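PDB 4M59: chloroplast pentatricopeptide repeat protein 10 from Zea mays, which binds single-stranded RNA specifically at two related chloroplast intergenic regions, by atpH and psaJ, and shields the transcripts from decay by acting as a barrier to exonucleases. Local coordinates for residues F313-V317 and N318-L322; C348-N351 and R352-N356; T284-T287 and V288-A291. The protein carries 4 engineered substitutions. All coordinates share one frame; numbering follows the deposited sequence.

Contact 1 of 3, residues F313-V317 and N318-L322; sequences FVPNV and NTYNL
Y320, in the first turn of a helix, turns back along the chain so that its ring reaches N316 and P315, four and five residues earlier. CB and CG lie beside the carbonyl oxygen of N316. CD2 comes closer, 3.0 Å from N316 O, which sits at the ring edge near its plane. Farther out, CE2 is 3.8 Å from CG of P315 in an oblique apolar contact. CZ and OH pass the same proline carbon a little farther away, and OH then makes a weak hydrogen bond to E342. The backbone repeats the link: Y320 N donates to N316 O over 3.1 Å, the first-turn bond of the helix.

N316 is the N-cap. Its CG lies between the backbone N and the carbonyl carbon (chi1 45°), which swings OD1 over the start of the helix. There OD1 accepts a weak capping bond from T319 N at 3.3 Å. The hydroxyl OG1 of T319 is also modelled 2.4 Å from N316 OD1, too short for its placing to be trusted. The methyl of T319 turns the other way, and CG2 rests 3.7 Å from P315 CB. An alanine in place of Y320 removes the ring and would probably open a gap beside P315 and F305, leaving E342 without its weakly bonded hydroxyl.

The cap opens helix 317-328. Helix 298-310 lies behind P315 and supplies F305, edge-to-face with Y320. T319 packs on N286 of helix 282-295, and N321 packs on V353 of helix 352-359. N318 ND2 makes a weak hydrogen bond to S592 of the second subunit.

Contact 2 of 3, residues C348-N351 and R352-N356; sequences CTPN and RVTWN
P350 and W355 cross at a slant, with the proline ring against the outer part of the indole. CB of P350 is 3.7 Å from CZ2 of W355, and CG is nearly as close, so the pyrrolidine meets the six-membered half of the tryptophan near its rim. With its CG anti to the carbonyl carbon (chi1 -59°), W355 carries the indole back toward the loop that precedes the helix. The same proline CB also meets T354 from another direction, 3.6 Å from the methyl CG2.

The hydroxyl branch of T354 is the one beside N351, the N-cap residue, whose side chain crosses the threonine at about a right angle. N351 N makes a weak 3.2 Å bond to T354 OG1, though the placing of this oxygen is somewhat uncertain. The first helical turn is closed by W355 N donating to N351 O at 3.1 Å.

Helix 352-359 starts here. P350 and W355 both lean on L340 of helix 333-346, while N351, V353 and T354 touch helix 317-328, where N321 ND2 hydrogen-bonds T354 OG1. W355 also reaches V374 and M378 of helix 367-380.

Contact 3 of 3, residues T284-T287 and V288-A291; sequences TYNT and VMTA
M289 doubles back over the turn of helix that bears Y285. Its chi1 of -117° is away from a staggered position; beyond it the chain runs extended to SD and bends at chi3 (-61°), which turns the terminal methyl toward the earlier residues. CE ends 3.5 Å from Y285 O and touches Y285 CB more loosely, at 4.4 Å. CE also lies 4.0 Å from OD1 of N286, whose side chain crosses the methionine obliquely.

V288 is off a staggered position as well, though less far (chi1 34°). CG2 is anti to the backbone N, while the displaced CG1 faces two carbonyls at once, 3.1 Å from T284 O and 3.2 Å from Y285 O. Such closeness suggests local strain or an imprecisely placed side chain. T290 also departs from a staggered position, and its hydroxyl is modelled too near N286 O for its position to be trusted. T287 is regular: OG1, anti to the carbonyl carbon, hydrogen-bonds F283 O one turn back.

The backbone carrying these side chains is alpha-helical. V288 N donates to T284 O at 3.1 Å, M289 N to Y285 O at 3.0 Å, and A291 N to T287 O.

Chemically, the backbone amides of V288 to A291 are paired with carbonyls one turn back, and the side chains divide the surroundings. Y285 and M289 give an apolar flank to L304 of helix 298-310, and V288 and A291 give another to Y250 of helix 247-255. N286 offers an amide instead: ND2 donates to Q593 O of the second subunit, making this position part of the homodimer contact.

Overall arrangement
Along the chain the order is contact 3, contact 1, contact 2, on helices 282-295, 317-328 and 352-359, separated in the chain by helices 298-310 and 333-346. Neighbouring centres are 12 Å and 11 Å apart; contacts 3 and 2 lie 20 Å apart without touching. Contact 1 touches both of the others and so bridges them. N316 and N351, the two N-caps, are 35 residues apart, one repeat length of a pentatricopeptide protein. The three contacts thus mark successive steps of the superhelical stack that binds RNA, and each touches the second subunit, contact 3 through one residue.

Contact 1 of 3, residues F313-V317 and N318-L322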
loop_
_atom_site.group_PDB
_atom_site.type_symbol
_atom_site.label_atom_id
_atom_site.label_comp_id
_atom_site.label_asym_id
_atom_site.label_seq_id
_atom_site.Cartn_x
_atom_site.Cartn_y
_atom_site.Cartn_z
ATOM N N PHE A 313 6.368 -34.592 2.312
ATOM C CA PHE A 313 7.111 -33.534 2.993
ATOM C C PHE A 313 6.344 -32.953 4.177
ATOM O O PHE A 313 5.159 -32.644 4.071
ATOM C CB PHE A 313 7.478 -32.416 2.012
ATOM C CG PHE A 313 8.188 -32.900 0.781
ATOM C CD1 PHE A 313 9.058 -33.973 0.841
ATOM C CD2 PHE A 313 7.979 -32.280 -0.441
ATOM C CE1 PHE A 313 9.710 -34.421 -0.292
ATOM C CE2 PHE A 313 8.628 -32.723 -1.576
ATOM C CZ PHE A 313 9.495 -33.794 -1.503
ATOM N N VAL A 314 7.036 -32.805 5.300
ATOM C CA VAL A 314 6.445 -32.227 6.501
ATOM C C VAL A 314 6.976 -30.816 6.706
ATOM O O VAL A 314 8.194 -30.615 6.800
ATOM C CB VAL A 314 6.755 -33.069 7.751
ATOM C CG1 VAL A 314 5.706 -32.828 8.823
ATOM C CG2 VAL A 314 6.826 -34.547 7.395
ATOM N N PRO A 315 6.086 -29.831 6.777
ATOM C CA PRO A 315 6.510 -28.430 6.920
ATOM C C PRO A 315 7.018 -28.097 8.324
ATOM O O PRO A 315 6.506 -28.639 9.303
ATOM C CB PRO A 315 5.229 -27.650 6.627
ATOM C CG PRO A 315 4.130 -28.578 7.017
ATOM C CD PRO A 315 4.622 -29.957 6.677
ATOM N N ASN A 316 8.010 -27.211 8.419
ATOM C CA ASN A 316 8.527 -26.787 9.712
ATOM C C ASN A 316 7.876 -25.490 10.180
ATOM O O ASN A 316 6.771 -25.158 9.754
ATOM C CB ASN A 316 10.047 -26.622 9.655
ATOM C CG ASN A 316 10.504 -25.890 8.414
ATOM O OD1 ASN A 316 9.692 -25.490 7.579
ATOM N ND2 ASN A 316 11.811 -25.702 8.288
ATOM N N VAL A 317 8.563 -24.759 11.052
ATOM C CA VAL A 317 8.015 -23.536 11.605
ATOM C C VAL A 317 8.111 -22.394 10.627
ATOM O O VAL A 317 7.263 -21.525 10.604
ATOM C CB VAL A 317 8.748 -23.127 12.855
ATOM C CG1 VAL A 317 7.884 -22.226 13.667
ATOM C CG2 VAL A 317 9.093 -24.333 13.654
ATOM N N ASN A 318 9.160 -22.396 9.824
ATOM C CA ASN A 318 9.357 -21.346 8.855
ATOM C C ASN A 318 8.312 -21.428 7.789
ATOM O O ASN A 318 7.822 -20.421 7.311
ATOM C CB ASN A 318 10.720 -21.477 8.214
ATOM C CG ASN A 318 11.802 -21.693 9.215
ATOM O OD1 ASN A 318 11.607 -21.478 10.404
ATOM N ND2 ASN A 318 12.962 -22.115 8.752
ATOM N N THR A 319 7.977 -22.649 7.412
ATOM C CA THR A 319 6.941 -22.888 6.431
ATOM C C THR A 319 5.579 -22.479 6.975
ATOM O O THR A 319 4.792 -21.848 6.293
ATOM C CB THR A 319 6.905 -24.360 6.051
ATOM O OG1 THR A 319 8.228 -24.806 5.769
ATOM C CG2 THR A 319 6.054 -24.559 4.846
ATOM N N TYR A 320 5.319 -22.833 8.222
ATOM C CA TYR A 320 4.064 -22.495 8.858
ATOM C C TYR A 320 3.898 -21.001 9.048
ATOM O O TYR A 320 2.843 -20.470 8.760
ATOM C CB TYR A 320 3.936 -23.221 10.190
ATOM C CG TYR A 320 3.234 -24.556 10.130
ATOM C CD1 TYR A 320 1.880 -24.632 9.898
ATOM C CD2 TYR A 320 3.910 -25.734 10.344
ATOM C CE1 TYR A 320 1.232 -25.834 9.856
ATOM C CE2 TYR A 320 3.269 -26.936 10.300
ATOM C CZ TYR A 320 1.931 -26.977 10.055
ATOM O OH TYR A 320 1.273 -28.172 10.011
ATOM N N ASN A 321 4.929 -20.321 9.539
ATOM C CA ASN A 321 4.855 -18.879 9.726
ATOM C C ASN A 321 4.553 -18.189 8.428
ATOM O O ASN A 321 3.860 -17.191 8.386
ATOM C CB ASN A 321 6.172 -18.319 10.232
ATOM C CG ASN A 321 6.621 -18.948 11.492
ATOM O OD1 ASN A 321 7.794 -18.952 11.808
ATOM N ND2 ASN A 321 5.678 -19.484 12.238
ATOM N N LEU A 322 5.118 -18.733 7.369
ATOM C CA LEU A 322 4.922 -18.217 6.044
ATOM C C LEU A 322 3.449 -18.244 5.735
ATOM O O LEU A 322 2.889 -17.270 5.262
ATOM C CB LEU A 322 5.697 -19.096 5.072
ATOM C CG LEU A 322 5.754 -18.807 3.586
ATOM C CD1 LEU A 322 7.125 -19.142 3.126
ATOM C CD2 LEU A 322 4.762 -19.640 2.813
#

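Contact 2 of 3, residues C348-N351 and R352-N356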
loop_
_atom_site.group_PDB
_atom_site.type_symbol
_atom_site.label_atom_id
_atom_site.label_comp_id
_atom_site.label_asym_id
_atom_site.label_seq_id
_atom_site.Cartn_x
_atom_site.Cartn_y
_atom_site.Cartn_z
ATOM N N CYS A 348 5.400 -29.270 15.320
ATOM C CA CYS A 348 6.026 -27.994 15.030
ATOM C C CYS A 348 5.746 -26.990 16.119
ATOM O O CYS A 348 4.649 -26.470 16.226
ATOM C CB CYS A 348 5.566 -27.452 13.685
ATOM S SG CYS A 348 6.140 -28.412 12.298
ATOM N N THR A 349 6.753 -26.721 16.930
ATOM C CA THR A 349 6.601 -25.809 18.030
ATOM C C THR A 349 6.933 -24.406 17.600
ATOM O O THR A 349 7.983 -24.162 17.034
ATOM C CB THR A 349 7.487 -26.207 19.182
ATOM O OG1 THR A 349 8.741 -26.646 18.673
ATOM C CG2 THR A 349 6.859 -27.347 19.918
ATOM N N PRO A 350 6.024 -23.477 17.869
ATOM C CA PRO A 350 6.097 -22.083 17.485
ATOM C C PRO A 350 7.334 -21.409 18.007
ATOM O O PRO A 350 7.945 -21.871 18.951
ATOM C CB PRO A 350 4.882 -21.491 18.173
ATOM C CG PRO A 350 3.947 -22.562 18.227
ATOM C CD PRO A 350 4.748 -23.766 18.529
ATOM N N ASN A 351 7.691 -20.310 17.373
ATOM C CA ASN A 351 8.810 -19.522 17.800
ATOM C C ASN A 351 8.365 -18.097 17.966
ATOM O O ASN A 351 7.203 -17.794 17.802
ATOM C CB ASN A 351 9.937 -19.618 16.785
ATOM C CG ASN A 351 9.458 -19.502 15.367
ATOM O OD1 ASN A 351 10.190 -19.788 14.432
ATOM N ND2 ASN A 351 8.221 -19.089 15.198
ATOM N N ARG A 352 9.304 -17.218 18.307
ATOM C CA ARG A 352 9.001 -15.809 18.537
ATOM C C ARG A 352 8.459 -15.154 17.276
ATOM O O ARG A 352 7.873 -14.074 17.318
ATOM C CB ARG A 352 10.251 -15.063 19.010
ATOM C CG ARG A 352 11.092 -15.831 20.015
ATOM C CD ARG A 352 12.390 -16.323 19.393
ATOM N NE ARG A 352 13.554 -15.618 19.919
ATOM C CZ ARG A 352 14.808 -16.033 19.773
ATOM N NH1 ARG A 352 15.067 -17.153 19.115
ATOM N NH2 ARG A 352 15.806 -15.325 20.287
ATOM N N VAL A 353 8.670 -15.825 16.150
ATOM C CA VAL A 353 8.258 -15.329 14.857
ATOM C C VAL A 353 6.848 -15.765 14.601
ATOM O O VAL A 353 6.065 -15.047 14.018
ATOM C CB VAL A 353 9.124 -15.923 13.769
ATOM C CG1 VAL A 353 8.804 -15.286 12.455
ATOM C CG2 VAL A 353 10.575 -15.730 14.106
ATOM N N THR A 354 6.548 -16.970 15.052
ATOM C CA THR A 354 5.223 -17.520 14.934
ATOM C C THR A 354 4.246 -16.663 15.687
ATOM O O THR A 354 3.246 -16.256 15.145
ATOM C CB THR A 354 5.189 -18.923 15.480
ATOM O OG1 THR A 354 6.032 -19.750 14.682
ATOM C CG2 THR A 354 3.804 -19.461 15.429
ATOM N N TRP A 355 4.554 -16.358 16.935
ATOM C CA TRP A 355 3.668 -15.551 17.747
ATOM C C TRP A 355 3.490 -14.150 17.211
ATOM O O TRP A 355 2.390 -13.626 17.181
ATOM C CB TRP A 355 4.183 -15.480 19.169
ATOM C CG TRP A 355 4.296 -16.789 19.792
ATOM C CD1 TRP A 355 5.410 -17.357 20.270
ATOM C CD2 TRP A 355 3.246 -17.721 19.996
ATOM N NE1 TRP A 355 5.134 -18.588 20.771
ATOM C CE2 TRP A 355 3.800 -18.830 20.617
ATOM C CE3 TRP A 355 1.887 -17.723 19.721
ATOM C CZ2 TRP A 355 3.054 -19.929 20.960
ATOM C CZ3 TRP A 355 1.152 -18.810 20.063
ATOM C CH2 TRP A 355 1.729 -19.896 20.674
ATOM N N ASN A 356 4.604 -13.529 16.839
ATOM C CA ASN A 356 4.592 -12.159 16.346
ATOM C C ASN A 356 3.794 -12.063 15.058
ATOM O O ASN A 356 3.121 -11.066 14.799
ATOM C CB ASN A 356 6.018 -11.657 16.120
ATOM C CG ASN A 356 6.176 -10.184 16.447
ATOM O OD1 ASN A 356 5.557 -9.327 15.817
ATOM N ND2 ASN A 356 7.009 -9.886 17.435
#

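Contact 3 of 3, residues T284-T287 and V288-A291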
loop_
_atom_site.group_PDB
_atom_site.type_symbol
_atom_site.label_atom_id
_atom_site.label_comp_id
_atom_site.label_asym_id
_atom_site.label_seq_id
_atom_site.Cartn_x
_atom_site.Cartn_y
_atom_site.Cartn_z
ATOM N N THR A 284 10.408 -25.488 -2.893
ATOM C CA THR A 284 9.648 -25.414 -4.102
ATOM C C THR A 284 8.264 -25.083 -3.731
ATOM O O THR A 284 7.680 -24.121 -4.176
ATOM C CB THR A 284 9.622 -26.734 -4.744
ATOM O OG1 THR A 284 10.942 -27.268 -4.744
ATOM C CG2 THR A 284 9.123 -26.601 -6.131
ATOM N N TYR A 285 7.705 -25.928 -2.871
ATOM C CA TYR A 285 6.342 -25.771 -2.392
ATOM C C TYR A 285 6.095 -24.370 -1.854
ATOM O O TYR A 285 5.012 -23.816 -2.035
ATOM C CB TYR A 285 6.035 -26.805 -1.307
ATOM C CG TYR A 285 5.652 -28.162 -1.845
ATOM C CD1 TYR A 285 4.784 -28.284 -2.921
ATOM C CD2 TYR A 285 6.158 -29.323 -1.280
ATOM C CE1 TYR A 285 4.430 -29.522 -3.418
ATOM C CE2 TYR A 285 5.811 -30.567 -1.770
ATOM C CZ TYR A 285 4.945 -30.659 -2.839
ATOM O OH TYR A 285 4.595 -31.892 -3.332
ATOM N N ASN A 286 7.094 -23.793 -1.194
ATOM C CA ASN A 286 6.916 -22.480 -0.621
ATOM C C ASN A 286 6.950 -21.437 -1.695
ATOM O O ASN A 286 6.316 -20.404 -1.594
ATOM C CB ASN A 286 7.992 -22.197 0.401
ATOM C CG ASN A 286 7.679 -22.783 1.738
ATOM O OD1 ASN A 286 6.615 -22.545 2.297
ATOM N ND2 ASN A 286 8.596 -23.566 2.260
ATOM N N THR A 287 7.696 -21.723 -2.741
ATOM C CA THR A 287 7.843 -20.769 -3.806
ATOM C C THR A 287 6.531 -20.607 -4.538
ATOM O O THR A 287 6.138 -19.499 -4.862
ATOM C CB THR A 287 8.969 -21.174 -4.746
ATOM O OG1 THR A 287 10.216 -21.029 -4.066
ATOM C CG2 THR A 287 8.984 -20.290 -5.946
ATOM N N VAL A 288 5.832 -21.702 -4.762
ATOM C CA VAL A 288 4.550 -21.636 -5.438
ATOM C C VAL A 288 3.437 -21.165 -4.510
ATOM O O VAL A 288 2.537 -20.451 -4.924
ATOM C CB VAL A 288 4.196 -22.975 -6.084
ATOM C CG1 VAL A 288 4.725 -24.097 -5.252
ATOM C CG2 VAL A 288 2.713 -23.119 -6.274
ATOM N N MET A 289 3.514 -21.544 -3.246
ATOM C CA MET A 289 2.534 -21.082 -2.282
ATOM C C MET A 289 2.581 -19.571 -2.173
ATOM O O MET A 289 1.558 -18.899 -2.231
ATOM C CB MET A 289 2.768 -21.725 -0.919
ATOM C CG MET A 289 1.622 -22.606 -0.463
ATOM S SD MET A 289 1.812 -23.312 1.171
ATOM C CE MET A 289 3.282 -24.268 0.941
ATOM N N THR A 290 3.785 -19.042 -2.040
ATOM C CA THR A 290 3.980 -17.619 -1.863
ATOM C C THR A 290 3.590 -16.870 -3.108
ATOM O O THR A 290 3.179 -15.723 -3.048
ATOM C CB THR A 290 5.415 -17.335 -1.583
ATOM O OG1 THR A 290 5.993 -18.481 -0.960
ATOM C CG2 THR A 290 5.541 -16.176 -0.666
ATOM N N ALA A 291 3.721 -17.529 -4.243
ATOM C CA ALA A 291 3.350 -16.934 -5.508
ATOM C C ALA A 291 1.880 -16.612 -5.502
ATOM O O ALA A 291 1.487 -15.488 -5.744
ATOM C CB ALA A 291 3.665 -17.864 -6.629
#